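Local coordinates for SufC protein (Thermus thermophilus, PDB 2D2E) that binds and hydrolyses ATP as a cytoplasmic ABC-type ATPase, probably serving iron-sulfur cluster assembly within the Suf machinery, at residues Arg7-Ile13 against Glu54-Gly60; Leu19-Val25 against His215-Arg221; Gly94-Phe100 against Tyr135-Leu140. All coordinates share one frame; numbering follows the deposited sequence.

Contact 1: Arg7-Ile13 against Glu54-Gly60; sequences RDLWASI and EYTVERG
Trp10 and Ser12 pair with Arg59 and Thr56 as antiparallel hydrogen-bonded pairs; the short segments 9-13 and 56-58 differ by 142° in their N-to-C directions, and Arg59 follows at the corner just after the second. Ser12 N reaches Thr56 O and Thr56 N reaches Ser12 O, both at 2.9 Å. Further along, Trp10 O receives Glu58 N at 2.7 Å and Arg59 N only weakly at 3.4 Å, while Trp10 N donates back to Arg59 O; one residue thus faces two. The extra residue turns Glu58 onto the side of Ser12, and the bend at its chi2 (-101°) carries the carboxylate to the hydroxyl: Ser12 OG donates to Glu58 OE2 at 3.0 Å, from above the carboxylate plane. Trp10 and Arg59 lie side by side, Trp10 CD1 3.5 Å from Arg59 CD. The indole keeps its polar edge busy, since Trp10 NE1 donates to Asp8 OD1 (2.9 Å) nearly within the ring plane. Apolar contacts lie elsewhere: Leu9 CD1 meets Val57 CG1 at 3.7 Å, and at the far end Ile13 CD1 sits over one face of Tyr55, 3.8 Å from the ring centroid, in a CH-pi contact. Tyr55 also rests against Thr44, an ADP-binding residue. The double pairing of Glu58 and Arg59 with Trp10 defines a classic beta bulge, here in the antiparallel sheet beside the nucleotide site of an ABC ATPase.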
loop_
_atom_site.group_PDB
_atom_site.type_symbol
_atom_site.label_atom_id
_atom_site.label_comp_id
_atom_site.label_asym_id
_atom_site.label_seq_id
_atom_site.Cartn_x
_atom_site.Cartn_y
_atom_site.Cartn_z
ATOM N N ARG A 7 -3.448 -13.305 -9.713
ATOM C CA ARG A 7 -3.446 -14.250 -10.825
ATOM C C ARG A 7 -4.744 -14.277 -11.635
ATOM O O ARG A 7 -5.811 -14.609 -11.121
ATOM C CB ARG A 7 -3.163 -15.645 -10.300
ATOM C CG ARG A 7 -3.218 -16.740 -11.363
ATOM C CD ARG A 7 -1.944 -16.732 -12.179
ATOM N NE ARG A 7 -1.885 -17.857 -13.114
ATOM C CZ ARG A 7 -2.091 -17.749 -14.426
ATOM N NH1 ARG A 7 -2.370 -16.561 -14.968
ATOM N NH2 ARG A 7 -2.021 -18.829 -15.200
ATOM N N ASP A 8 -4.625 -13.940 -12.916
ATOM C CA ASP A 8 -5.754 -13.943 -13.865
ATOM C C ASP A 8 -7.002 -13.320 -13.258
ATOM O O ASP A 8 -8.081 -13.919 -13.286
ATOM C CB ASP A 8 -6.030 -15.371 -14.312
ATOM C CG ASP A 8 -7.081 -15.507 -15.386
ATOM O OD1 ASP A 8 -7.073 -14.703 -16.342
ATOM O OD2 ASP A 8 -7.917 -16.431 -15.286
ATOM N N LEU A 9 -6.846 -12.114 -12.718
ATOM C CA LEU A 9 -7.954 -11.455 -12.053
ATOM C C LEU A 9 -8.881 -10.662 -12.960
ATOM O O LEU A 9 -8.435 -9.791 -13.697
ATOM C CB LEU A 9 -7.414 -10.529 -10.953
ATOM C CG LEU A 9 -8.462 -9.904 -10.044
ATOM C CD1 LEU A 9 -9.124 -11.002 -9.203
ATOM C CD2 LEU A 9 -7.809 -8.878 -9.132
ATOM N N TRP A 10 -10.168 -10.990 -12.903
ATOM C CA TRP A 10 -11.188 -10.290 -13.670
ATOM C C TRP A 10 -12.182 -9.754 -12.671
ATOM O O TRP A 10 -12.630 -10.485 -11.781
ATOM C CB TRP A 10 -11.886 -11.243 -14.658
ATOM C CG TRP A 10 -10.982 -11.762 -15.705
ATOM C CD1 TRP A 10 -10.032 -12.736 -15.563
ATOM C CD2 TRP A 10 -10.890 -11.301 -17.054
ATOM N NE1 TRP A 10 -9.350 -12.900 -16.734
ATOM C CE2 TRP A 10 -9.851 -12.029 -17.670
ATOM C CE3 TRP A 10 -11.579 -10.330 -17.805
ATOM C CZ2 TRP A 10 -9.487 -11.833 -19.003
ATOM C CZ3 TRP A 10 -11.215 -10.134 -19.129
ATOM C CH2 TRP A 10 -10.176 -10.876 -19.714
ATOM N N ALA A 11 -12.540 -8.479 -12.785
ATOM C CA ALA A 11 -13.464 -7.894 -11.832
ATOM C C ALA A 11 -14.308 -6.812 -12.485
ATOM O O ALA A 11 -13.920 -6.236 -13.499
ATOM C CB ALA A 11 -12.692 -7.305 -10.655
ATOM N N SER A 12 -15.474 -6.568 -11.906
ATOM C CA SER A 12 -16.376 -5.549 -12.423
ATOM C C SER A 12 -17.006 -4.744 -11.288
ATOM O O SER A 12 -16.910 -5.127 -10.128
ATOM C CB SER A 12 -17.454 -6.211 -13.296
ATOM O OG SER A 12 -17.854 -7.462 -12.774
ATOM N N ILE A 13 -17.595 -3.593 -11.618
ATOM C CA ILE A 13 -18.282 -2.748 -10.638
ATOM C C ILE A 13 -19.480 -2.157 -11.379
ATOM O O ILE A 13 -19.465 -2.152 -12.612
ATOM C CB ILE A 13 -17.375 -1.658 -10.053
ATOM C CG1 ILE A 13 -18.122 -0.924 -8.931
ATOM C CG2 ILE A 13 -16.922 -0.725 -11.156
ATOM C CD1 ILE A 13 -17.254 0.045 -8.139
ATOM N N GLU A 54 -17.730 -3.450 -2.829
ATOM C CA GLU A 54 -18.460 -2.927 -3.980
ATOM C C GLU A 54 -18.094 -3.592 -5.305
ATOM O O GLU A 54 -18.824 -3.466 -6.287
ATOM C CB GLU A 54 -18.264 -1.411 -4.096
ATOM C CG GLU A 54 -18.905 -0.619 -2.963
ATOM C CD GLU A 54 -18.826 0.882 -3.174
ATOM O OE1 GLU A 54 -19.223 1.636 -2.260
ATOM O OE2 GLU A 54 -18.369 1.312 -4.257
ATOM N N TYR A 55 -16.970 -4.308 -5.334
ATOM C CA TYR A 55 -16.520 -4.985 -6.544
ATOM C C TYR A 55 -16.895 -6.448 -6.607
ATOM O O TYR A 55 -16.998 -7.120 -5.584
ATOM C CB TYR A 55 -14.980 -4.894 -6.675
ATOM C CG TYR A 55 -14.558 -3.458 -6.921
ATOM C CD1 TYR A 55 -14.304 -2.606 -5.854
ATOM C CD2 TYR A 55 -14.487 -2.942 -8.212
ATOM C CE1 TYR A 55 -13.997 -1.273 -6.061
ATOM C CE2 TYR A 55 -14.185 -1.594 -8.432
ATOM C CZ TYR A 55 -13.945 -0.774 -7.348
ATOM O OH TYR A 55 -13.639 0.556 -7.539
ATOM N N THR A 56 -17.077 -6.937 -7.823
ATOM C CA THR A 56 -17.417 -8.330 -8.049
ATOM C C THR A 56 -16.254 -9.003 -8.774
ATOM O O THR A 56 -15.876 -8.580 -9.859
ATOM C CB THR A 56 -18.681 -8.457 -8.934
ATOM O OG1 THR A 56 -19.774 -7.772 -8.311
ATOM C CG2 THR A 56 -19.048 -9.920 -9.131
ATOM N N VAL A 57 -15.670 -10.040 -8.178
ATOM C CA VAL A 57 -14.575 -10.733 -8.843
ATOM C C VAL A 57 -15.175 -11.861 -9.691
ATOM O O VAL A 57 -15.889 -12.724 -9.188
ATOM C CB VAL A 57 -13.541 -11.277 -7.815
ATOM C CG1 VAL A 57 -12.515 -12.170 -8.522
ATOM C CG2 VAL A 57 -12.859 -10.097 -7.102
ATOM N N GLU A 58 -14.889 -11.825 -10.985
ATOM C CA GLU A 58 -15.413 -12.794 -11.942
ATOM C C GLU A 58 -14.535 -14.021 -12.118
ATOM O O GLU A 58 -15.023 -15.126 -12.357
ATOM C CB GLU A 58 -15.560 -12.114 -13.296
ATOM C CG GLU A 58 -16.306 -10.797 -13.228
ATOM C CD GLU A 58 -17.736 -10.931 -13.676
ATOM O OE1 GLU A 58 -18.339 -11.998 -13.420
ATOM O OE2 GLU A 58 -18.259 -9.974 -14.279
ATOM N N ARG A 59 -13.231 -13.819 -12.016
ATOM C CA ARG A 59 -12.298 -14.906 -12.203
ATOM C C ARG A 59 -10.981 -14.491 -11.550
ATOM O O ARG A 59 -10.769 -13.298 -11.298
ATOM C CB ARG A 59 -12.098 -15.137 -13.706
ATOM C CG ARG A 59 -11.032 -16.153 -14.032
ATOM C CD ARG A 59 -10.683 -16.167 -15.517
ATOM N NE ARG A 59 -11.693 -16.835 -16.324
ATOM C CZ ARG A 59 -11.413 -17.711 -17.283
ATOM N NH1 ARG A 59 -10.149 -18.026 -17.548
ATOM N NH2 ARG A 59 -12.396 -18.270 -17.977
ATOM N N GLY A 60 -10.130 -15.470 -11.245
ATOM C CA GLY A 60 -8.836 -15.162 -10.649
ATOM C C GLY A 60 -8.658 -15.426 -9.169
ATOM O O GLY A 60 -9.581 -15.831 -8.462
#

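Contact 2: Leu19-Val25 against His215-Arg221; sequences LKGVNLV and HVMMDGR
His215 offers one face of its imidazole to Leu24, whose CG stands 3.7 Å from the ring centroid and 11° off the normal, a CH-pi contact almost exactly over the centre. Water 1 lies at the ring's edge, in its plane, 2.9 Å from His215 ND1, and donates to Asn23 O at 2.8 Å; His215 NE2 is hydrogen-bonded to His32 of the neighbouring strand 31-35. Two residues on, Met217 points the same way. Its chain is extended as far as the sulfur, Met217 SD, which comes to 4.2 Å from Leu19 CD2; the turn at chi3 (-42°) then swings CE toward Val22 CG1. Met217 also touches the P-loop, whose Gly41 binds ADP. From Met218 to Arg221 the chain makes a type I' turn, closed by backbone bonds in both directions between its end residues. Within it, Asp219 O lies against Lys20 CD. Gly220 then presents its carbonyl, and Lys20 N donates to Gly220 O at 2.7 Å. Arg221 finishes the segment by turning its guanidinium side-on to a single acceptor: Lys20 O takes Arg221 NE at 3.0 Å and NH2 at 2.9 Å. Sharing one oxygen bends both bonds, to about 134° at the NH2 hydrogen. The axes of the short segments 19-25 and 215-218 come no closer than 9.3 Å, well beyond direct strand pairing, so the antiparallel sheet meets the mixed sheet here through side chains, a water and the hairpin turn. All three direct polar bonds end on main-chain carbonyls, Gly220 O in the turn and Lys20 O on the facing strand, which implies that the hairpin tip is fixed by the backbone of Lys20, whereas the middle depends on apolar fit.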
loop_
_atom_site.group_PDB
_atom_site.type_symbol
_atom_site.label_atom_id
_atom_site.label_comp_id
_atom_site.label_asym_id
_atom_site.label_seq_id
_atom_site.Cartn_x
_atom_site.Cartn_y
_atom_site.Cartn_z
ATOM N N LEU A 19 -11.299 -4.809 -14.463
ATOM C CA LEU A 19 -10.021 -5.539 -14.483
ATOM C C LEU A 19 -10.170 -6.688 -15.472
ATOM O O LEU A 19 -11.115 -7.490 -15.390
ATOM C CB LEU A 19 -9.618 -6.063 -13.106
ATOM C CG LEU A 19 -9.376 -5.013 -12.015
ATOM C CD1 LEU A 19 -8.799 -5.693 -10.766
ATOM C CD2 LEU A 19 -8.417 -3.935 -12.536
ATOM N N LYS A 20 -9.243 -6.742 -16.417
ATOM C CA LYS A 20 -9.311 -7.718 -17.490
ATOM C C LYS A 20 -8.146 -8.678 -17.565
ATOM O O LYS A 20 -7.433 -8.714 -18.562
ATOM C CB LYS A 20 -9.480 -6.958 -18.816
ATOM C CG LYS A 20 -10.777 -6.141 -18.871
ATOM C CD LYS A 20 -10.814 -5.183 -20.066
ATOM C CE LYS A 20 -12.133 -4.434 -20.101
ATOM N NZ LYS A 20 -12.114 -3.335 -21.118
ATOM N N GLY A 21 -7.966 -9.460 -16.497
ATOM C CA GLY A 21 -6.902 -10.452 -16.467
ATOM C C GLY A 21 -5.581 -9.912 -15.955
ATOM O O GLY A 21 -4.581 -9.912 -16.664
ATOM N N VAL A 22 -5.604 -9.453 -14.710
ATOM C CA VAL A 22 -4.432 -8.882 -14.060
ATOM C C VAL A 22 -3.509 -9.985 -13.561
ATOM O O VAL A 22 -3.952 -10.897 -12.877
ATOM C CB VAL A 22 -4.848 -8.024 -12.848
ATOM C CG1 VAL A 22 -3.588 -7.494 -12.124
ATOM C CG2 VAL A 22 -5.696 -6.840 -13.305
ATOM N N ASN A 23 -2.245 -9.913 -13.956
ATOM C CA ASN A 23 -1.229 -10.860 -13.489
ATOM C C ASN A 23 -0.108 -9.980 -12.957
ATOM O O ASN A 23 0.496 -9.230 -13.711
ATOM C CB ASN A 23 -0.738 -11.729 -14.638
ATOM C CG ASN A 23 -1.792 -12.717 -15.075
ATOM O OD1 ASN A 23 -2.230 -13.549 -14.282
ATOM N ND2 ASN A 23 -2.229 -12.610 -16.327
ATOM N N LEU A 24 0.152 -10.066 -11.652
ATOM C CA LEU A 24 1.160 -9.221 -11.025
ATOM C C LEU A 24 1.719 -9.948 -9.815
ATOM O O LEU A 24 0.972 -10.289 -8.915
ATOM C CB LEU A 24 0.503 -7.894 -10.587
ATOM C CG LEU A 24 1.407 -6.679 -10.295
ATOM C CD1 LEU A 24 0.570 -5.407 -10.299
ATOM C CD2 LEU A 24 2.102 -6.835 -8.958
ATOM N N VAL A 25 3.031 -10.176 -9.803
ATOM C CA VAL A 25 3.691 -10.863 -8.683
ATOM C C VAL A 25 4.704 -9.970 -7.979
ATOM O O VAL A 25 5.558 -9.385 -8.640
ATOM C CB VAL A 25 4.469 -12.118 -9.184
ATOM C CG1 VAL A 25 5.252 -12.744 -8.051
ATOM C CG2 VAL A 25 3.497 -13.148 -9.729
ATOM N N HIS A 215 5.350 -2.191 -13.065
ATOM C CA HIS A 215 4.265 -2.809 -13.857
ATOM C C HIS A 215 3.416 -1.645 -14.353
ATOM O O HIS A 215 3.170 -0.713 -13.594
ATOM C CB HIS A 215 3.374 -3.680 -12.967
ATOM C CG HIS A 215 4.120 -4.699 -12.172
ATOM N ND1 HIS A 215 4.218 -6.025 -12.550
ATOM C CD2 HIS A 215 4.809 -4.586 -11.011
ATOM C CE1 HIS A 215 4.936 -6.685 -11.657
ATOM N NE2 HIS A 215 5.306 -5.835 -10.713
ATOM N N VAL A 216 2.977 -1.684 -15.615
ATOM C CA VAL A 216 2.133 -0.598 -16.120
ATOM C C VAL A 216 0.791 -1.171 -16.559
ATOM O O VAL A 216 0.734 -2.126 -17.356
ATOM C CB VAL A 216 2.757 0.135 -17.314
ATOM C CG1 VAL A 216 1.889 1.369 -17.653
ATOM C CG2 VAL A 216 4.170 0.563 -16.993
ATOM N N MET A 217 -0.289 -0.591 -16.034
ATOM C CA MET A 217 -1.630 -1.066 -16.347
ATOM C C MET A 217 -2.436 -0.161 -17.260
ATOM O O MET A 217 -2.596 1.030 -16.988
ATOM C CB MET A 217 -2.419 -1.304 -15.036
ATOM C CG MET A 217 -3.809 -1.931 -15.227
ATOM S SD MET A 217 -4.614 -2.490 -13.678
ATOM C CE MET A 217 -3.307 -3.214 -12.856
ATOM N N MET A 218 -2.923 -0.735 -18.357
ATOM C CA MET A 218 -3.777 -0.019 -19.292
ATOM C C MET A 218 -4.899 -0.959 -19.679
ATOM O O MET A 218 -4.696 -2.176 -19.829
ATOM C CB MET A 218 -3.011 0.379 -20.539
ATOM C CG MET A 218 -1.874 1.344 -20.258
ATOM S SD MET A 218 -1.107 1.764 -21.827
ATOM C CE MET A 218 0.259 2.669 -21.284
ATOM N N ASP A 219 -6.079 -0.383 -19.843
ATOM C CA ASP A 219 -7.264 -1.158 -20.215
ATOM C C ASP A 219 -7.455 -2.389 -19.323
ATOM O O ASP A 219 -7.710 -3.492 -19.803
ATOM C CB ASP A 219 -7.186 -1.562 -21.697
ATOM C CG ASP A 219 -7.210 -0.352 -22.635
ATOM O OD1 ASP A 219 -8.096 0.510 -22.473
ATOM O OD2 ASP A 219 -6.354 -0.265 -23.536
ATOM N N GLY A 220 -7.297 -2.195 -18.017
ATOM C CA GLY A 220 -7.524 -3.276 -17.072
ATOM C C GLY A 220 -6.536 -4.421 -16.966
ATOM O O GLY A 220 -6.844 -5.417 -16.325
ATOM N N ARG A 221 -5.358 -4.302 -17.572
ATOM C CA ARG A 221 -4.365 -5.364 -17.479
ATOM C C ARG A 221 -2.954 -4.790 -17.533
ATOM O O ARG A 221 -2.760 -3.626 -17.882
ATOM C CB ARG A 221 -4.558 -6.405 -18.591
ATOM C CG ARG A 221 -4.405 -5.900 -20.000
ATOM C CD ARG A 221 -4.427 -7.081 -20.970
ATOM N NE ARG A 221 -5.602 -7.925 -20.772
ATOM C CZ ARG A 221 -5.841 -9.057 -21.431
ATOM N NH1 ARG A 221 -4.981 -9.497 -22.342
ATOM N NH2 ARG A 221 -6.947 -9.752 -21.186
HETATM O O HOH W 1 3.064 -8.109 -14.119
#

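Contact 3: Gly94-Phe100 against Tyr135-Leu140; sequences GVTIANF and YLSRYL
Ile97 drives its CD1 onto one face of Tyr135; the two side chains cross at about a right angle, with CD1 3.6 Å from the ring centroid. The methyl is displaced toward the phenol end, and the 3.2 Å approach of Ile97 CD1 to Tyr135 CZ marks tight packing. A serine in place of Tyr135 would probably open a gap beside this methyl and leave Arg151 without its cation-pi partner. Next to this pair, Leu140 CD1 wedges against Phe100 CD1 at 3.6 Å and also meets Val95 CG1. Outward from these lie the backbone bonds. Leu140 N donates to Val95 O (2.8 Å), Ile97 N to Arg138 O (2.9 Å) and Ala98 N to Leu136 O (3.0 Å), the last in the carbonyl plane on a lone pair. Thr96 is the N-cap of helix 97-109: chi1 of 58° brings Thr96 OG1 round to accept from Asn99 N at 3.1 Å. The first-turn amides of the helix, which lack acceptors within it, therefore find them in the N-cap hydroxyl and in carbonyls of segment 135-140, so this loop completes the helix start in the helical subdomain.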
loop_
_atom_site.group_PDB
_atom_site.type_symbol
_atom_site.label_atom_id
_atom_site.label_comp_id
_atom_site.label_asym_id
_atom_site.label_seq_id
_atom_site.Cartn_x
_atom_site.Cartn_y
_atom_site.Cartn_z
ATOM N N GLY A 94 -9.853 14.889 21.199
ATOM C CA GLY A 94 -9.131 14.248 22.283
ATOM C C GLY A 94 -8.543 12.861 22.119
ATOM O O GLY A 94 -8.474 12.115 23.097
ATOM N N VAL A 95 -8.129 12.500 20.908
ATOM C CA VAL A 95 -7.531 11.183 20.695
ATOM C C VAL A 95 -6.082 11.367 20.256
ATOM O O VAL A 95 -5.819 11.788 19.131
ATOM C CB VAL A 95 -8.272 10.372 19.609
ATOM C CG1 VAL A 95 -7.596 9.005 19.426
ATOM C CG2 VAL A 95 -9.734 10.183 20.001
ATOM N N THR A 96 -5.144 11.048 21.135
ATOM C CA THR A 96 -3.737 11.192 20.777
ATOM C C THR A 96 -3.326 10.127 19.757
ATOM O O THR A 96 -3.921 9.053 19.680
ATOM C CB THR A 96 -2.830 11.025 21.990
ATOM O OG1 THR A 96 -3.053 9.730 22.574
ATOM C CG2 THR A 96 -3.121 12.113 23.034
ATOM N N ILE A 97 -2.315 10.442 18.962
ATOM C CA ILE A 97 -1.809 9.467 18.005
ATOM C C ILE A 97 -1.331 8.225 18.768
ATOM O O ILE A 97 -1.527 7.093 18.309
ATOM C CB ILE A 97 -0.657 10.081 17.167
ATOM C CG1 ILE A 97 -1.245 11.134 16.224
ATOM C CG2 ILE A 97 0.057 9.023 16.356
ATOM C CD1 ILE A 97 -0.228 11.910 15.454
ATOM N N ALA A 98 -0.730 8.414 19.943
ATOM C CA ALA A 98 -0.265 7.261 20.715
ATOM C C ALA A 98 -1.424 6.310 21.064
ATOM O O ALA A 98 -1.317 5.091 20.863
ATOM C CB ALA A 98 0.455 7.722 21.999
ATOM N N ASN A 99 -2.524 6.856 21.586
ATOM C CA ASN A 99 -3.683 6.022 21.942
ATOM C C ASN A 99 -4.244 5.317 20.705
ATOM O O ASN A 99 -4.648 4.159 20.764
ATOM C CB ASN A 99 -4.811 6.874 22.545
ATOM C CG ASN A 99 -4.643 7.121 24.033
ATOM O OD1 ASN A 99 -5.191 8.086 24.581
ATOM N ND2 ASN A 99 -3.908 6.256 24.693
ATOM N N PHE A 100 -4.306 6.045 19.595
ATOM C CA PHE A 100 -4.827 5.486 18.360
ATOM C C PHE A 100 -3.955 4.342 17.870
ATOM O O PHE A 100 -4.462 3.307 17.422
ATOM C CB PHE A 100 -4.909 6.564 17.282
ATOM C CG PHE A 100 -5.441 6.060 15.979
ATOM C CD1 PHE A 100 -6.752 5.610 15.885
ATOM C CD2 PHE A 100 -4.623 5.987 14.857
ATOM C CE1 PHE A 100 -7.245 5.089 14.690
ATOM C CE2 PHE A 100 -5.109 5.468 13.657
ATOM C CZ PHE A 100 -6.415 5.021 13.578
ATOM N N TYR A 135 5.645 13.728 18.606
ATOM C CA TYR A 135 4.624 13.562 17.569
ATOM C C TYR A 135 3.422 12.744 18.064
ATOM O O TYR A 135 2.275 13.015 17.694
ATOM C CB TYR A 135 5.246 12.873 16.347
ATOM C CG TYR A 135 4.236 12.417 15.317
ATOM C CD1 TYR A 135 3.597 13.333 14.474
ATOM C CD2 TYR A 135 3.887 11.069 15.215
ATOM C CE1 TYR A 135 2.637 12.902 13.552
ATOM C CE2 TYR A 135 2.933 10.650 14.320
ATOM C CZ TYR A 135 2.315 11.546 13.490
ATOM O OH TYR A 135 1.390 11.053 12.588
ATOM N N LEU A 136 3.698 11.751 18.902
ATOM C CA LEU A 136 2.661 10.877 19.446
ATOM C C LEU A 136 1.643 11.597 20.326
ATOM O O LEU A 136 0.575 11.051 20.614
ATOM C CB LEU A 136 3.308 9.742 20.237
ATOM C CG LEU A 136 3.939 8.588 19.448
ATOM C CD1 LEU A 136 4.719 9.090 18.256
ATOM C CD2 LEU A 136 4.829 7.808 20.379
ATOM N N SER A 137 1.974 12.812 20.756
ATOM C CA SER A 137 1.081 13.591 21.599
ATOM C C SER A 137 0.115 14.451 20.797
ATOM O O SER A 137 -0.767 15.088 21.359
ATOM C CB SER A 137 1.885 14.476 22.567
ATOM O OG SER A 137 2.529 13.689 23.558
ATOM N N ARG A 138 0.296 14.487 19.482
ATOM C CA ARG A 138 -0.602 15.248 18.626
ATOM C C ARG A 138 -1.939 14.507 18.632
ATOM O O ARG A 138 -1.984 13.302 18.872
ATOM C CB ARG A 138 -0.041 15.315 17.203
ATOM C CG ARG A 138 -0.812 16.240 16.289
ATOM C CD ARG A 138 -0.118 16.418 14.956
ATOM N NE ARG A 138 -0.881 17.300 14.074
ATOM C CZ ARG A 138 -0.965 18.618 14.228
ATOM N NH1 ARG A 138 -0.327 19.216 15.227
ATOM N NH2 ARG A 138 -1.695 19.336 13.386
ATOM N N TYR A 139 -3.025 15.230 18.397
ATOM C CA TYR A 139 -4.348 14.610 18.368
ATOM C C TYR A 139 -4.710 14.253 16.934
ATOM O O TYR A 139 -4.280 14.927 15.988
ATOM C CB TYR A 139 -5.417 15.582 18.888
ATOM C CG TYR A 139 -5.356 15.896 20.358
ATOM C CD1 TYR A 139 -5.484 17.211 20.809
ATOM C CD2 TYR A 139 -5.195 14.889 21.302
ATOM C CE1 TYR A 139 -5.447 17.512 22.167
ATOM C CE2 TYR A 139 -5.163 15.175 22.661
ATOM C CZ TYR A 139 -5.289 16.488 23.083
ATOM O OH TYR A 139 -5.251 16.765 24.423
ATOM N N LEU A 140 -5.497 13.193 16.756
ATOM C CA LEU A 140 -5.951 12.836 15.414
ATOM C C LEU A 140 -6.813 14.001 14.928
ATOM O O LEU A 140 -7.455 14.683 15.734
ATOM C CB LEU A 140 -6.827 11.585 15.453
ATOM C CG LEU A 140 -6.202 10.245 15.818
ATOM C CD1 LEU A 140 -7.294 9.176 15.803
ATOM C CD2 LEU A 140 -5.101 9.902 14.824
HETATM O O HOH W 2 -8.885 13.672 18.132
#

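From the N terminus, strand 3-13 supplies the first half of contact 1 and strand 16-27 the first half of contact 2. Contact 1 closes after 40 intervening residues, including the P-loop and helix 42-50, and joins strands of the antiparallel sheet. Contact 2 closes only after 189, joining that sheet to the hairpin of the mixed sheet, so the two cross along the chain. They also touch: Leu9 O and Gly21 N lie 2.9 Å apart, probably hydrogen-bonded. Contact 3 opens after contact 1 has closed and nests inside the loop of contact 2. It joins the start of helix 97-109 to the loop between helices 115-129 and 148-160, about 38 Å from contact 1, centre to centre.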